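Local coordinates for protein L-ribulose 3-epimerase (Methylomonas sp. DH-1, PDB 7CJ7) that epimerizes ketoses at carbon 3 with the help of manganese, working fastest on L-ribulose, as a homodimer of TIM barrels, at residues D150-N155 with T186-I191. Residues are numbered along the deposited sequence; the frame is centred on the assembly and turned at random.
With MN (manganese (II) ion), chain D; SOL (L-sorbose), chain C.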
loop_
_atom_site.group_PDB
_atom_site.type_symbol
_atom_site.label_atom_id
_atom_site.label_comp_id
_atom_site.label_asym_id
_atom_site.label_seq_id
_atom_site.Cartn_x
_atom_site.Cartn_y
_atom_site.Cartn_z
ATOM N N ASP A 150 10.847 -11.488 -15.905
ATOM C CA ASP A 150 11.171 -10.309 -15.073
ATOM C C ASP A 150 10.250 -10.360 -13.854
ATOM O O ASP A 150 9.015 -10.283 -14.025
ATOM C CB ASP A 150 11.037 -9.027 -15.891
ATOM C CG ASP A 150 11.610 -9.147 -17.293
ATOM O OD1 ASP A 150 12.841 -8.955 -17.448
ATOM O OD2 ASP A 150 10.818 -9.453 -18.222
ATOM N N LEU A 151 10.836 -10.510 -12.674
ATOM C CA LEU A 151 10.099 -10.709 -11.406
ATOM C C LEU A 151 9.817 -9.335 -10.799
ATOM O O LEU A 151 10.774 -8.626 -10.411
ATOM C CB LEU A 151 10.953 -11.584 -10.488
ATOM C CG LEU A 151 11.039 -13.065 -10.867
ATOM C CD1 LEU A 151 11.741 -13.300 -12.193
ATOM C CD2 LEU A 151 11.743 -13.832 -9.774
ATOM N N GLU A 152 8.544 -8.949 -10.777
ATOM C CA GLU A 152 8.130 -7.604 -10.331
ATOM C C GLU A 152 8.105 -7.560 -8.801
ATOM O O GLU A 152 7.299 -8.271 -8.182
ATOM C CB GLU A 152 6.767 -7.229 -10.895
ATOM C CG GLU A 152 6.469 -5.763 -10.709
ATOM C CD GLU A 152 5.127 -5.353 -11.280
ATOM O OE1 GLU A 152 4.347 -6.255 -11.713
ATOM O OE2 GLU A 152 4.871 -4.149 -11.304
ATOM N N VAL A 153 8.938 -6.703 -8.231
ATOM C CA VAL A 153 8.917 -6.353 -6.784
ATOM C C VAL A 153 7.656 -5.534 -6.529
ATOM O O VAL A 153 7.461 -4.508 -7.193
ATOM C CB VAL A 153 10.189 -5.578 -6.412
ATOM C CG1 VAL A 153 10.153 -5.136 -4.960
ATOM C CG2 VAL A 153 11.426 -6.407 -6.724
ATOM N N VAL A 154 6.802 -5.975 -5.619
ATOM C CA VAL A 154 5.558 -5.215 -5.338
ATOM C C VAL A 154 5.466 -4.997 -3.834
ATOM O O VAL A 154 6.252 -5.592 -3.070
ATOM C CB VAL A 154 4.309 -5.914 -5.899
ATOM C CG1 VAL A 154 4.334 -5.969 -7.418
ATOM C CG2 VAL A 154 4.138 -7.300 -5.296
ATOM N N ASN A 155 4.534 -4.152 -3.428
ATOM C CA ASN A 155 4.455 -3.692 -2.024
ATOM C C ASN A 155 3.934 -4.834 -1.142
ATOM O O ASN A 155 3.440 -5.870 -1.657
ATOM C CB ASN A 155 3.641 -2.397 -1.926
ATOM C CG ASN A 155 2.167 -2.605 -2.165
ATOM O OD1 ASN A 155 1.529 -3.312 -1.398
ATOM N ND2 ASN A 155 1.623 -1.997 -3.218
ATOM N N THR A 186 7.509 2.006 -10.118
ATOM C CA THR A 186 7.680 3.239 -9.305
ATOM C C THR A 186 6.566 3.336 -8.251
ATOM O O THR A 186 6.823 3.904 -7.184
ATOM C CB THR A 186 7.753 4.489 -10.184
ATOM O OG1 THR A 186 6.574 4.580 -10.989
ATOM C CG2 THR A 186 8.987 4.490 -11.061
ATOM N N TYR A 187 5.365 2.835 -8.535
ATOM C CA TYR A 187 4.238 2.861 -7.566
ATOM C C TYR A 187 4.629 2.064 -6.314
ATOM O O TYR A 187 4.435 2.541 -5.184
ATOM C CB TYR A 187 2.957 2.309 -8.191
ATOM C CG TYR A 187 1.901 1.936 -7.183
ATOM C CD1 TYR A 187 1.143 2.897 -6.545
ATOM C CD2 TYR A 187 1.657 0.611 -6.866
ATOM C CE1 TYR A 187 0.179 2.556 -5.608
ATOM C CE2 TYR A 187 0.691 0.256 -5.938
ATOM C CZ TYR A 187 -0.069 1.231 -5.327
ATOM O OH TYR A 187 -1.020 0.892 -4.405
ATOM N N HIS A 188 5.155 0.855 -6.508
ATOM C CA HIS A 188 5.567 -0.042 -5.399
ATOM C C HIS A 188 6.803 0.521 -4.696
ATOM O O HIS A 188 6.868 0.438 -3.457
ATOM C CB HIS A 188 5.752 -1.464 -5.926
ATOM C CG HIS A 188 4.484 -2.044 -6.452
ATOM N ND1 HIS A 188 3.402 -2.303 -5.636
ATOM C CD2 HIS A 188 4.124 -2.412 -7.702
ATOM C CE1 HIS A 188 2.431 -2.818 -6.367
ATOM N NE2 HIS A 188 2.852 -2.897 -7.635
ATOM N N MET A 189 7.745 1.080 -5.453
ATOM C CA MET A 189 9.012 1.629 -4.912
ATOM C C MET A 189 8.684 2.797 -3.978
ATOM O O MET A 189 9.368 2.958 -2.950
ATOM C CB MET A 189 9.921 2.126 -6.037
ATOM C CG MET A 189 10.374 1.040 -6.976
ATOM S SD MET A 189 11.356 1.717 -8.329
ATOM C CE MET A 189 12.785 2.316 -7.426
ATOM N N ASN A 190 7.662 3.574 -4.339
ATOM C CA ASN A 190 7.245 4.788 -3.593
ATOM C C ASN A 190 6.892 4.392 -2.153
ATOM O O ASN A 190 7.104 5.204 -1.235
ATOM C CB ASN A 190 6.075 5.489 -4.286
ATOM C CG ASN A 190 5.661 6.741 -3.548
ATOM O OD1 ASN A 190 6.474 7.647 -3.361
ATOM N ND2 ASN A 190 4.430 6.765 -3.066
ATOM N N ILE A 191 6.382 3.174 -1.966
ATOM C CA ILE A 191 5.983 2.654 -0.631
ATOM C C ILE A 191 7.223 2.085 0.073
ATOM O O ILE A 191 7.505 2.529 1.196
ATOM C CB ILE A 191 4.836 1.637 -0.767
ATOM C CG1 ILE A 191 3.587 2.293 -1.360
ATOM C CG2 ILE A 191 4.539 0.960 0.559
ATOM C CD1 ILE A 191 2.571 1.322 -1.918
HETATM MN MN MN D . 3.375 -2.946 -12.092
HETATM C C1 SOL C . 0.395 -4.895 -9.606
HETATM O O1 SOL C . 0.271 -3.953 -8.566
HETATM C C2 SOL C . 1.284 -4.402 -10.701
HETATM O O2 SOL C . 2.095 -3.517 -10.489
HETATM C C3 SOL C . 1.114 -4.993 -12.093
HETATM O O3 SOL C . 2.264 -4.773 -12.878
HETATM C C4 SOL C . 0.788 -6.482 -12.030
HETATM O O4 SOL C . 1.867 -7.177 -11.401
HETATM C C5 SOL C . 0.542 -7.114 -13.402
HETATM O O5 SOL C . 0.429 -8.529 -13.255
HETATM C C6 SOL C . -0.700 -6.595 -14.094
HETATM O O6 SOL C . -0.843 -7.193 -15.386
#
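H188 reaches from its helix across to V153, V154 and N155, and its ring carries most of the contact. H188 CB starts beside the carbonyl of V153, 3.7 Å from V153 O. With CG anti to the carbonyl carbon (chi1 -63°), the ring runs alongside the V154 side chain. H188 CG lies 3.5 Å from V154 CA, and V154 CB sits almost squarely over the ring in a CH-pi contact. CD2 and NE2 meet V154 CG1 on that same face, while Y187 CD2 covers the opposite one, so the imidazole is sandwiched. At the edge, H188 ND1 takes a weak, bent hydrogen bond (123°) from N155 ND2, 3.0 Å from H188 ND1; that amide also bonds to the hydroxyl of Y157 of the second subunit. CE1, between the two nitrogens, faces both N155 ND2 and the sugar's O1. At the tip, H188 NE2 shares its hydrogen between L-sorbose O1 and O2, with H188 NE2 to SOL O1 2.9 Å and H188 NE2 to SOL O2 3.0 Å. O2 and O3 of the sugar both bind the manganese, as does the carboxylate of E152, probably one of the two proton donors/acceptors of the epimerization; D185, H211 and E246 complete the site. A leucine in place of H188 would probably leave O1 and O2 without this donor and N155 ND2 without its ring acceptor. The contact sits at the C-terminal mouth of the TIM barrel, where the chain leaving strand 148-152 meets the short helix 186-192, which directly follows neighbouring strand 180-185, with the second subunit packing on I191.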